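PDB 5VQE: beta-glucoside phosphorylase BglX from Unidentified, which probably cleaves beta-glucosides by phosphorolysis, passing the glucosyl group to phosphate, as a phosphorylase of glycoside hydrolase family 3. Local coordinates for residues K55-G60 and T317-P322; Q36-I41 and E324-L329; E390-V395 and E534-M539; I541-L544 and F550-K553. All coordinates share one frame; numbering follows the deposited sequence.

Contact 1. Residues K55-G60 and T317-P322; sequences KHFLPG and TFTLNP. With G2F (2-deoxy-2-fluoro-alpha-D-glucopyranose), chain B.
Phe-57 adopts a chi1 of 49°, which lodges CG between its backbone N and carbonyl carbon and swings the ring toward Pro-322 at the start of helix 322-335; His-56, with CG opposite its own carbonyl carbon (chi1 -52°), sends its imidazole to that proline. The two rings meet Pro-322 differently. Phe-57 crosses it at about a right angle, CE1 lying 4.0 Å from Pro-322 CB, while the Pro-322 carbonyl O approaches the edge of the phenyl ring near its plane, 3.8 Å from CE1. His-56 CD2 reaches Pro-322 CG at 3.9 Å. From the opposite direction Thr-319 CG2 comes within 4.2 Å of Phe-57 CZ, while Thr-319 OG1 is hydrogen-bonded to Glu-40 OE2. Asn-321 N-caps the helix that Pro-322 begins, its OD1 bonded to Glu-324 N.

Phe-318, in the same loop, reaches the bound 2-deoxy-2-fluoro-alpha-D-glucopyranose: Phe-318 CE2 lies 3.8 Å from sugar C6. Thr-317 CG2 sits 3.5 Å above the centre of the Phe-318 ring, which backs the ring on that face. Replacing the phenyl by the methyl of an alanine would probably take away the apolar contact with C6 and leave that end of the sugar less tightly held, although Asn-92, Arg-163, Lys-193 and His-194 would still bond to the ligand. Segment 317-322 leads from the end of barrel strand 316-317 into helix 322-335 and carries a pocket residue just beyond the strand's C-terminal end, the place where the sugar site of a TIM-barrel glycosidase of this family is found.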
loop_
_atom_site.group_PDB
_atom_site.type_symbol
_atom_site.label_atom_id
_atom_site.label_comp_id
_atom_site.label_asym_id
_atom_site.label_seq_id
_atom_site.Cartn_x
_atom_site.Cartn_y
_atom_site.Cartn_z
ATOM N N LYS A 55 -3.115 26.575 9.391
ATOM C CA LYS A 55 -3.586 27.935 9.133
ATOM C C LYS A 55 -5.094 28.080 9.294
ATOM O O LYS A 55 -5.572 29.165 9.639
ATOM C CB LYS A 55 -3.206 28.378 7.716
ATOM C CG LYS A 55 -1.758 28.150 7.349
ATOM N N HIS A 56 -5.862 27.025 9.017
ATOM C CA HIS A 56 -7.311 27.123 8.980
ATOM C C HIS A 56 -7.985 26.370 10.109
ATOM O O HIS A 56 -9.186 26.560 10.330
ATOM C CB HIS A 56 -7.821 26.600 7.635
ATOM C CG HIS A 56 -7.142 27.229 6.461
ATOM N ND1 HIS A 56 -7.445 28.501 6.023
ATOM C CD2 HIS A 56 -6.157 26.776 5.651
ATOM C CE1 HIS A 56 -6.684 28.798 4.985
ATOM N NE2 HIS A 56 -5.897 27.768 4.736
ATOM N N PHE A 57 -7.246 25.522 10.809
ATOM C CA PHE A 57 -7.739 24.715 11.912
ATOM C C PHE A 57 -6.531 24.003 12.498
ATOM O O PHE A 57 -5.434 24.044 11.936
ATOM C CB PHE A 57 -8.805 23.717 11.450
ATOM C CG PHE A 57 -8.408 22.931 10.233
ATOM C CD1 PHE A 57 -8.865 23.298 8.982
ATOM C CD2 PHE A 57 -7.573 21.831 10.342
ATOM C CE1 PHE A 57 -8.507 22.586 7.860
ATOM C CE2 PHE A 57 -7.210 21.112 9.229
ATOM C CZ PHE A 57 -7.675 21.491 7.979
ATOM N N LEU A 58 -6.746 23.340 13.628
ATOM C CA LEU A 58 -5.672 22.606 14.287
ATOM C C LEU A 58 -5.890 21.113 14.069
ATOM O O LEU A 58 -6.774 20.515 14.707
ATOM C CB LEU A 58 -5.629 22.951 15.779
ATOM C CG LEU A 58 -5.445 24.463 16.036
ATOM C CD1 LEU A 58 -5.506 24.803 17.534
ATOM C CD2 LEU A 58 -4.145 25.003 15.421
ATOM N N PRO A 59 -5.136 20.471 13.176
ATOM C CA PRO A 59 -5.475 19.100 12.777
ATOM C C PRO A 59 -5.127 18.087 13.853
ATOM O O PRO A 59 -4.317 18.331 14.751
ATOM C CB PRO A 59 -4.634 18.873 11.517
ATOM C CG PRO A 59 -3.448 19.749 11.703
ATOM C CD PRO A 59 -3.962 20.975 12.439
ATOM N N GLY A 60 -5.749 16.915 13.734
ATOM C CA GLY A 60 -5.480 15.831 14.661
ATOM C C GLY A 60 -4.308 14.967 14.231
ATOM O O GLY A 60 -3.724 14.264 15.061
ATOM N N THR A 317 -9.429 11.770 6.195
ATOM C CA THR A 317 -8.050 11.756 5.711
ATOM C C THR A 317 -7.935 12.725 4.536
ATOM O O THR A 317 -8.362 12.429 3.418
ATOM C CB THR A 317 -7.636 10.339 5.338
ATOM O OG1 THR A 317 -7.801 9.506 6.492
ATOM C CG2 THR A 317 -6.181 10.289 4.884
ATOM N N PHE A 318 -7.384 13.903 4.821
ATOM C CA PHE A 318 -7.012 14.912 3.835
ATOM C C PHE A 318 -8.189 15.802 3.481
ATOM O O PHE A 318 -9.349 15.385 3.569
ATOM C CB PHE A 318 -6.453 14.304 2.543
ATOM C CG PHE A 318 -5.300 13.374 2.753
ATOM C CD1 PHE A 318 -4.593 13.376 3.947
ATOM C CD2 PHE A 318 -4.916 12.497 1.747
ATOM C CE1 PHE A 318 -3.525 12.507 4.135
ATOM C CE2 PHE A 318 -3.852 11.627 1.933
ATOM C CZ PHE A 318 -3.152 11.640 3.120
ATOM N N THR A 319 -7.878 17.032 3.080
ATOM C CA THR A 319 -8.861 18.008 2.651
ATOM C C THR A 319 -8.626 18.337 1.184
ATOM O O THR A 319 -7.575 18.033 0.617
ATOM C CB THR A 319 -8.779 19.294 3.483
ATOM O OG1 THR A 319 -7.444 19.813 3.429
ATOM C CG2 THR A 319 -9.165 19.031 4.932
ATOM N N LEU A 320 -9.624 18.973 0.578
ATOM C CA LEU A 320 -9.531 19.440 -0.800
ATOM C C LEU A 320 -9.205 20.931 -0.778
ATOM O O LEU A 320 -8.039 21.321 -0.895
ATOM C CB LEU A 320 -10.844 19.139 -1.536
ATOM C CG LEU A 320 -10.978 19.481 -3.016
ATOM C CD1 LEU A 320 -9.905 18.770 -3.817
ATOM C CD2 LEU A 320 -12.373 19.096 -3.499
ATOM N N ASN A 321 -10.226 21.767 -0.601
ATOM C CA ASN A 321 -10.024 23.145 -0.184
ATOM C C ASN A 321 -10.184 23.200 1.329
ATOM O O ASN A 321 -11.291 22.949 1.829
ATOM C CB ASN A 321 -11.030 24.073 -0.865
ATOM C CG ASN A 321 -10.799 25.531 -0.519
ATOM O OD1 ASN A 321 -11.325 26.039 0.471
ATOM N ND2 ASN A 321 -9.994 26.203 -1.324
ATOM N N PRO A 322 -9.129 23.490 2.101
ATOM C CA PRO A 322 -9.237 23.319 3.562
ATOM C C PRO A 322 -10.170 24.311 4.235
ATOM O O PRO A 322 -10.856 23.939 5.195
ATOM C CB PRO A 322 -7.788 23.472 4.048
ATOM C CG PRO A 322 -7.060 24.137 2.943
ATOM C CD PRO A 322 -7.747 23.765 1.673
HETATM C C1 G2F B . -6.246 6.290 0.100
HETATM C C2 G2F B . -5.587 4.940 -0.334
HETATM C C3 G2F B . -4.885 4.327 0.914
HETATM C C4 G2F B . -3.888 5.379 1.491
HETATM C C5 G2F B . -4.695 6.676 1.839
HETATM C C6 G2F B . -3.729 7.814 2.361
HETATM O O3 G2F B . -4.103 3.248 0.474
HETATM O O4 G2F B . -3.397 4.869 2.702
HETATM O O5 G2F B . -5.289 7.164 0.648
HETATM O O6 G2F B . -2.693 7.975 1.434
HETATM F F2 G2F B . -6.535 4.081 -0.768
#

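Contact 2. Residues Q36-I41 and E324-L329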
loop_
_atom_site.group_PDB
_atom_site.type_symbol
_atom_site.label_atom_id
_atom_site.label_comp_id
_atom_site.label_asym_id
_atom_site.label_seq_id
_atom_site.Cartn_x
_atom_site.Cartn_y
_atom_site.Cartn_z
ATOM N N GLN A 36 -9.471 18.120 15.241
ATOM C CA GLN A 36 -8.923 16.809 15.588
ATOM C C GLN A 36 -9.359 15.732 14.600
ATOM O O GLN A 36 -8.657 14.727 14.429
ATOM C CB GLN A 36 -9.358 16.406 16.999
ATOM C CG GLN A 36 -8.598 17.092 18.124
ATOM C CD GLN A 36 -7.120 16.777 18.101
ATOM O OE1 GLN A 36 -6.715 15.633 18.305
ATOM N NE2 GLN A 36 -6.302 17.791 17.832
ATOM N N LEU A 37 -10.517 15.910 13.964
ATOM C CA LEU A 37 -11.029 14.919 13.023
ATOM C C LEU A 37 -10.207 14.833 11.747
ATOM O O LEU A 37 -10.379 13.873 10.989
ATOM C CB LEU A 37 -12.468 15.244 12.634
ATOM C CG LEU A 37 -13.504 15.425 13.745
ATOM C CD1 LEU A 37 -14.802 15.862 13.138
ATOM C CD2 LEU A 37 -13.703 14.149 14.531
ATOM N N ILE A 38 -9.348 15.815 11.468
ATOM C CA ILE A 38 -8.748 15.981 10.145
ATOM C C ILE A 38 -7.289 15.548 10.180
ATOM O O ILE A 38 -6.521 15.983 11.044
ATOM C CB ILE A 38 -8.861 17.436 9.654
ATOM C CG1 ILE A 38 -10.326 17.823 9.460
ATOM C CG2 ILE A 38 -8.103 17.619 8.335
ATOM C CD1 ILE A 38 -10.556 19.318 9.271
ATOM N N CYS A 39 -6.909 14.703 9.230
ATOM C CA CYS A 39 -5.510 14.458 8.913
ATOM C C CYS A 39 -5.140 15.252 7.669
ATOM O O CYS A 39 -5.821 15.150 6.642
ATOM C CB CYS A 39 -5.245 12.973 8.675
ATOM S SG CYS A 39 -3.558 12.671 8.174
ATOM N N GLU A 40 -4.063 16.027 7.757
ATOM C CA GLU A 40 -3.581 16.830 6.639
ATOM C C GLU A 40 -2.340 16.209 6.010
ATOM O O GLU A 40 -1.439 15.744 6.713
ATOM C CB GLU A 40 -3.261 18.251 7.100
ATOM C CG GLU A 40 -4.469 19.146 7.232
ATOM C CD GLU A 40 -5.124 19.443 5.884
ATOM O OE1 GLU A 40 -4.404 19.748 4.909
ATOM O OE2 GLU A 40 -6.363 19.342 5.794
ATOM N N ILE A 41 -2.283 16.231 4.682
ATOM C CA ILE A 41 -1.135 15.703 3.956
ATOM C C ILE A 41 -0.006 16.725 3.981
ATOM O O ILE A 41 -0.234 17.937 4.009
ATOM C CB ILE A 41 -1.534 15.327 2.513
ATOM C CG1 ILE A 41 -0.502 14.378 1.905
ATOM C CG2 ILE A 41 -1.708 16.569 1.643
ATOM C CD1 ILE A 41 -0.960 13.752 0.595
ATOM N N GLU A 324 -12.922 25.542 2.913
ATOM C CA GLU A 324 -14.267 25.072 2.610
ATOM C C GLU A 324 -14.603 23.814 3.401
ATOM O O GLU A 324 -15.703 23.696 3.953
ATOM C CB GLU A 324 -14.386 24.813 1.111
ATOM C CG GLU A 324 -15.631 24.048 0.707
ATOM C CD GLU A 324 -15.816 24.004 -0.797
ATOM O OE1 GLU A 324 -15.020 23.318 -1.477
ATOM O OE2 GLU A 324 -16.745 24.668 -1.301
ATOM N N ASP A 325 -13.666 22.867 3.467
ATOM C CA ASP A 325 -13.918 21.617 4.174
ATOM C C ASP A 325 -14.182 21.862 5.651
ATOM O O ASP A 325 -15.098 21.267 6.232
ATOM C CB ASP A 325 -12.738 20.666 3.986
ATOM C CG ASP A 325 -12.685 20.073 2.588
ATOM O OD1 ASP A 325 -13.601 20.353 1.776
ATOM O OD2 ASP A 325 -11.729 19.317 2.307
ATOM N N PHE A 326 -13.400 22.739 6.278
ATOM C CA PHE A 326 -13.609 22.996 7.697
ATOM C C PHE A 326 -14.930 23.713 7.926
ATOM O O PHE A 326 -15.654 23.399 8.878
ATOM C CB PHE A 326 -12.451 23.809 8.272
ATOM C CG PHE A 326 -12.461 23.881 9.768
ATOM C CD1 PHE A 326 -12.198 22.754 10.519
ATOM C CD2 PHE A 326 -12.744 25.069 10.426
ATOM C CE1 PHE A 326 -12.209 22.799 11.905
ATOM C CE2 PHE A 326 -12.751 25.127 11.817
ATOM C CZ PHE A 326 -12.485 23.993 12.554
ATOM N N LYS A 327 -15.263 24.671 7.057
ATOM C CA LYS A 327 -16.560 25.328 7.133
ATOM C C LYS A 327 -17.697 24.326 6.987
ATOM O O LYS A 327 -18.722 24.442 7.667
ATOM C CB LYS A 327 -16.647 26.415 6.062
ATOM C CG LYS A 327 -18.034 26.979 5.829
ATOM C CD LYS A 327 -17.952 28.259 4.982
ATOM C CE LYS A 327 -19.323 28.722 4.492
ATOM N NZ LYS A 327 -19.212 29.810 3.474
ATOM N N ALA A 328 -17.539 23.330 6.105
ATOM C CA ALA A 328 -18.564 22.296 5.970
ATOM C C ALA A 328 -18.747 21.527 7.271
ATOM O O ALA A 328 -19.876 21.180 7.647
ATOM C CB ALA A 328 -18.204 21.333 4.839
ATOM N N LEU A 329 -17.650 21.240 7.970
ATOM C CA LEU A 329 -17.761 20.558 9.254
ATOM C C LEU A 329 -18.409 21.456 10.301
ATOM O O LEU A 329 -19.250 21.001 11.081
ATOM C CB LEU A 329 -16.380 20.097 9.722
ATOM C CG LEU A 329 -15.766 18.924 8.959
ATOM C CD1 LEU A 329 -14.319 18.765 9.394
ATOM C CD2 LEU A 329 -16.534 17.649 9.187
#
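Ile-38 drives its CD1 methyl into the angle between Phe-326 and Leu-329, one helical turn apart on helix 322-335, and this is the tight part of the contact. Ile-38 CD1 is 3.8 Å from Leu-329 CD1 and 4.0 Å from Phe-326 CD1, the latter approached at the ring edge, near its plane. Phe-326 takes part because CG stands opposite the backbone N (chi1 -169°), which carries the ring back to the isoleucine; the same ring also meets Phe-57, their planes at about 25°. Strand 38-42 pairs in parallel with strand 316-317, and helix 322-335 comes straight after the latter, so the contact is the strand-to-outer-helix layer of the TIM barrel, at the seam where its first and last strands adjoin. Leu-37 is looser, its side chain no closer than 4.7 Å to the helix segment and turned also to Leu-343 and Ala-346 of helix 340-356. Beside the apolar core, Glu-40 OE2 and Asp-325 OD2 remain 6.4 Å apart; Asp-325, a buried carboxylate, has its own partners, Arg-301 and Leu-320 N. Glu-324 and Lys-327 lie on the exposed side of the helix, well clear of the strand.

Contact 3. Residues E390-V395 and E534-M539; sequences ESITLV and EATVRM
In the alpha/beta domain that follows the barrel, Ile-392 marks the turn from helix 378-391 into edge strand 393-397 and packs there against Thr-536 and Met-539 of helix 534-544. Its CD1 does nearly all the touching. Ile-392 CD1 lies 3.7 Å from the carbonyl O of Thr-536, 3.9 Å from Thr-536 CG2 and 4.1 Å from Met-539 CB, so one methyl spans one turn of the helix. Thr-536 can offer its methyl because CG2 stands opposite its backbone N (OG1 chi1 -53°), which leaves OG1 directed to Asn-533 OD1 and to a water. That water donates to Thr-536 OG1 at 3.0 Å and makes a weak link to Ser-391 OG, the polar bridge beside the apolar patch. Across the turn Thr-393 OG1 donates to Ser-391 O at 2.8 Å and also bonds to Tyr-530 OH. On the far flank of the helix Arg-538 grips Glu-534 side-on: Arg-538 NE lies 2.8 Å from Glu-534 OE2, which it meets at that oxygen's anti lone pair, and Arg-538 NH2 reaches the same oxygen from above the carboxylate plane. This is the helix-on-sheet layer of an alpha/beta sandwich, with Ile-392 just ahead of the outermost strand, beside Ile-527 of strand 525-528.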
loop_
_atom_site.group_PDB
_atom_site.type_symbol
_atom_site.label_atom_id
_atom_site.label_comp_id
_atom_site.label_asym_id
_atom_site.label_seq_id
_atom_site.Cartn_x
_atom_site.Cartn_y
_atom_site.Cartn_z
ATOM N N GLU A 390 14.001 -15.791 -1.429
ATOM C CA GLU A 390 12.907 -16.719 -1.181
ATOM C C GLU A 390 11.688 -16.465 -2.055
ATOM O O GLU A 390 10.845 -17.359 -2.176
ATOM C CB GLU A 390 12.466 -16.655 0.285
ATOM C CG GLU A 390 13.547 -17.006 1.312
ATOM C CD GLU A 390 13.944 -18.487 1.316
ATOM O OE1 GLU A 390 13.153 -19.345 0.848
ATOM O OE2 GLU A 390 15.064 -18.799 1.789
ATOM N N SER A 391 11.575 -15.287 -2.668
ATOM C CA SER A 391 10.328 -14.889 -3.315
ATOM C C SER A 391 10.277 -15.227 -4.802
ATOM O O SER A 391 9.211 -15.600 -5.313
ATOM C CB SER A 391 10.097 -13.386 -3.129
ATOM O OG SER A 391 11.019 -12.622 -3.884
ATOM N N ILE A 392 11.395 -15.097 -5.519
ATOM C CA ILE A 392 11.343 -15.150 -6.975
ATOM C C ILE A 392 10.806 -16.503 -7.415
ATOM O O ILE A 392 11.236 -17.553 -6.921
ATOM C CB ILE A 392 12.725 -14.841 -7.568
ATOM C CG1 ILE A 392 13.141 -13.428 -7.160
ATOM C CG2 ILE A 392 12.697 -14.972 -9.102
ATOM C CD1 ILE A 392 14.516 -13.007 -7.643
ATOM N N THR A 393 9.851 -16.480 -8.346
ATOM C CA THR A 393 9.021 -17.641 -8.650
ATOM C C THR A 393 9.184 -18.034 -10.108
ATOM O O THR A 393 8.908 -17.232 -11.005
ATOM C CB THR A 393 7.547 -17.350 -8.356
ATOM O OG1 THR A 393 7.409 -16.892 -7.005
ATOM C CG2 THR A 393 6.709 -18.599 -8.562
ATOM N N LEU A 394 9.614 -19.274 -10.338
ATOM C CA LEU A 394 9.630 -19.856 -11.678
ATOM C C LEU A 394 8.222 -20.356 -12.000
ATOM O O LEU A 394 7.788 -21.376 -11.458
ATOM C CB LEU A 394 10.644 -20.996 -11.732
ATOM C CG LEU A 394 11.535 -21.214 -12.955
ATOM C CD1 LEU A 394 11.906 -22.701 -13.070
ATOM C CD2 LEU A 394 10.915 -20.712 -14.236
ATOM N N VAL A 395 7.502 -19.644 -12.865
ATOM C CA VAL A 395 6.091 -19.947 -13.128
ATOM C C VAL A 395 5.940 -20.946 -14.260
ATOM O O VAL A 395 5.175 -21.911 -14.165
ATOM C CB VAL A 395 5.317 -18.648 -13.448
ATOM C CG1 VAL A 395 3.842 -18.946 -13.745
ATOM C CG2 VAL A 395 5.446 -17.655 -12.318
ATOM N N GLU A 534 17.065 -3.249 -6.268
ATOM C CA GLU A 534 18.400 -3.805 -6.457
ATOM C C GLU A 534 18.495 -5.223 -5.907
ATOM O O GLU A 534 19.068 -6.108 -6.552
ATOM C CB GLU A 534 19.437 -2.896 -5.796
ATOM C CG GLU A 534 20.799 -3.551 -5.591
ATOM C CD GLU A 534 21.881 -2.543 -5.246
ATOM O OE1 GLU A 534 21.552 -1.348 -5.091
ATOM O OE2 GLU A 534 23.057 -2.948 -5.133
ATOM N N ALA A 535 17.947 -5.461 -4.715
ATOM C CA ALA A 535 18.055 -6.782 -4.107
ATOM C C ALA A 535 17.443 -7.852 -4.999
ATOM O O ALA A 535 18.023 -8.929 -5.178
ATOM C CB ALA A 535 17.386 -6.782 -2.736
ATOM N N THR A 536 16.271 -7.575 -5.576
ATOM C CA THR A 536 15.611 -8.576 -6.402
ATOM C C THR A 536 16.338 -8.771 -7.719
ATOM O O THR A 536 16.369 -9.889 -8.245
ATOM C CB THR A 536 14.158 -8.171 -6.643
ATOM O OG1 THR A 536 13.532 -7.917 -5.380
ATOM C CG2 THR A 536 13.394 -9.266 -7.378
ATOM N N VAL A 537 16.929 -7.706 -8.260
ATOM C CA VAL A 537 17.684 -7.818 -9.506
ATOM C C VAL A 537 18.913 -8.695 -9.301
ATOM O O VAL A 537 19.211 -9.575 -10.115
ATOM C CB VAL A 537 18.068 -6.421 -10.026
ATOM C CG1 VAL A 537 19.151 -6.509 -11.110
ATOM C CG2 VAL A 537 16.837 -5.685 -10.576
ATOM N N ARG A 538 19.650 -8.466 -8.213
ATOM C CA ARG A 538 20.847 -9.264 -7.959
ATOM C C ARG A 538 20.494 -10.729 -7.739
ATOM O O ARG A 538 21.205 -11.620 -8.213
ATOM C CB ARG A 538 21.620 -8.707 -6.760
ATOM C CG ARG A 538 22.177 -7.323 -6.995
ATOM C CD ARG A 538 23.097 -6.858 -5.880
ATOM N NE ARG A 538 23.638 -5.530 -6.172
ATOM C CZ ARG A 538 24.720 -5.295 -6.917
ATOM N NH1 ARG A 538 25.407 -6.294 -7.451
ATOM N NH2 ARG A 538 25.115 -4.047 -7.133
ATOM N N MET A 539 19.401 -11.006 -7.032
ATOM C CA MET A 539 19.030 -12.401 -6.804
ATOM C C MET A 539 18.484 -13.048 -8.071
ATOM O O MET A 539 18.655 -14.256 -8.274
ATOM C CB MET A 539 18.017 -12.503 -5.662
ATOM C CG MET A 539 18.604 -12.267 -4.280
ATOM S SD MET A 539 20.075 -13.286 -3.957
ATOM C CE MET A 539 19.446 -14.907 -4.288
HETATM O O HOH W 1 12.110 -9.554 -3.325
#

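Contact 4. Residues I541-L544 and F550-K553; sequences IEKL and FKGK
Lys-543 lays its CB over one face of the Phe-550 ring, 3.9 Å from the centroid and 22° off the normal, a CH-pi contact displaced toward the rim, where Phe-550 CZ lies 3.7 Å from Lys-543 CB. Beyond CG the chain runs on nearly extended, and Lys-543 CD passes 4.1 Å from Phe-550 CD1. At the last torsion it bends (chi4 -55°), bringing NZ off the ring and into a polar cluster. There NZ forms a salt bridge with Asp-389 OD1, hydrogen bonds to Ser-549 O and Ser-548 OG, and a weak bond to a water that also accepts from Lys-551 N at 2.8 Å. The Lys-551 side chain crosses that of Lys-543 at about a right angle, its NZ 3.6 Å from Lys-543 NZ, and is itself bridged to Asp-389 OD1. The ring also borders Ile-392 and Ile-527, so an alanine here would probably open a gap above the lysine's aliphatic part and let that chain shift. The apolar part of the contact is thus made by CB and CD, the polar part by NZ. Two ammonium groups so near each other are probably tolerated because they share the carboxylate of Asp-389, whose negative charge would offset their mutual repulsion.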
loop_
_atom_site.group_PDB
_atom_site.type_symbol
_atom_site.label_atom_id
_atom_site.label_comp_id
_atom_site.label_asym_id
_atom_site.label_seq_id
_atom_site.Cartn_x
_atom_site.Cartn_y
_atom_site.Cartn_z
ATOM N N ILE A 541 19.703 -12.505 -11.053
ATOM C CA ILE A 541 20.933 -12.910 -11.727
ATOM C C ILE A 541 21.437 -14.227 -11.159
ATOM O O ILE A 541 21.754 -15.159 -11.904
ATOM C CB ILE A 541 21.991 -11.797 -11.612
ATOM C CG1 ILE A 541 21.666 -10.652 -12.574
ATOM C CG2 ILE A 541 23.407 -12.338 -11.859
ATOM C CD1 ILE A 541 21.820 -10.999 -14.061
ATOM N N GLU A 542 21.522 -14.326 -9.827
ATOM C CA GLU A 542 22.025 -15.556 -9.226
ATOM C C GLU A 542 21.203 -16.756 -9.671
ATOM O O GLU A 542 21.752 -17.830 -9.939
ATOM C CB GLU A 542 22.033 -15.438 -7.701
ATOM C CG GLU A 542 22.938 -14.341 -7.179
ATOM C CD GLU A 542 24.378 -14.527 -7.623
ATOM O OE1 GLU A 542 24.903 -15.640 -7.431
ATOM O OE2 GLU A 542 24.972 -13.579 -8.182
ATOM N N LYS A 543 19.885 -16.593 -9.774
ATOM C CA LYS A 543 19.036 -17.736 -10.072
ATOM C C LYS A 543 19.052 -18.074 -11.558
ATOM O O LYS A 543 19.015 -19.253 -11.931
ATOM C CB LYS A 543 17.621 -17.450 -9.578
ATOM C CG LYS A 543 17.527 -17.428 -8.055
ATOM C CD LYS A 543 16.262 -16.734 -7.566
ATOM C CE LYS A 543 16.323 -16.449 -6.073
ATOM N NZ LYS A 543 16.594 -17.676 -5.273
ATOM N N LEU A 544 19.108 -17.061 -12.421
ATOM C CA LEU A 544 19.211 -17.330 -13.850
ATOM C C LEU A 544 20.503 -18.067 -14.176
ATOM O O LEU A 544 20.518 -18.953 -15.035
ATOM C CB LEU A 544 19.135 -16.027 -14.636
ATOM C CG LEU A 544 17.786 -15.314 -14.596
ATOM C CD1 LEU A 544 17.891 -13.957 -15.275
ATOM C CD2 LEU A 544 16.704 -16.150 -15.233
ATOM N N PHE A 550 15.373 -21.500 -7.454
ATOM C CA PHE A 550 14.081 -20.823 -7.392
ATOM C C PHE A 550 13.275 -21.412 -6.244
ATOM O O PHE A 550 13.052 -22.627 -6.188
ATOM C CB PHE A 550 13.324 -20.964 -8.709
ATOM C CG PHE A 550 13.922 -20.176 -9.827
ATOM C CD1 PHE A 550 13.653 -18.826 -9.959
ATOM C CD2 PHE A 550 14.764 -20.783 -10.744
ATOM C CE1 PHE A 550 14.207 -18.092 -10.986
ATOM C CE2 PHE A 550 15.321 -20.059 -11.775
ATOM C CZ PHE A 550 15.043 -18.708 -11.900
ATOM N N LYS A 551 12.852 -20.550 -5.325
ATOM C CA LYS A 551 12.186 -20.973 -4.108
ATOM C C LYS A 551 10.784 -20.405 -3.952
ATOM O O LYS A 551 10.036 -20.888 -3.092
ATOM C CB LYS A 551 13.015 -20.556 -2.885
ATOM C CG LYS A 551 14.457 -21.040 -2.911
ATOM C CD LYS A 551 15.273 -20.376 -1.810
ATOM C CE LYS A 551 16.732 -20.853 -1.807
ATOM N NZ LYS A 551 17.539 -20.266 -2.920
ATOM N N GLY A 552 10.411 -19.396 -4.737
ATOM C CA GLY A 552 9.129 -18.750 -4.542
ATOM C C GLY A 552 7.967 -19.646 -4.920
ATOM O O GLY A 552 8.074 -20.515 -5.779
ATOM N N LYS A 553 6.836 -19.412 -4.257
ATOM C CA LYS A 553 5.576 -20.085 -4.550
ATOM C C LYS A 553 4.526 -19.023 -4.847
ATOM O O LYS A 553 4.282 -18.141 -4.017
ATOM C CB LYS A 553 5.137 -20.963 -3.377
ATOM C CG LYS A 553 3.747 -21.566 -3.535
ATOM C CD LYS A 553 3.320 -22.309 -2.284
ATOM C CE LYS A 553 1.873 -22.751 -2.382
ATOM N NZ LYS A 553 1.514 -23.714 -1.302
HETATM O O HOH W 2 13.510 -17.855 -5.485
#

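From the N terminus, contact 2 opens first at 36-41, contact 1 opens at 55-60 and closes at 317-322, and contact 2 then closes at 324-329, so the loop of contact 1 lies wholly within that of contact 2. Their centres are 4 Å apart and they touch one another; together they tie the first barrel strand and the loop after it to the last strand and its following helix. Contact 3 closes 390-395 on 534-539, and contact 4 follows in series with a short loop, 541-544 to 550-553. These two share helix 534-544, with centres 6 Å apart, and tie it to the turn leading into the mixed sheet's strand 393-397 and to the loop 550-553, about 42 to 49 Å between centres from the first pair.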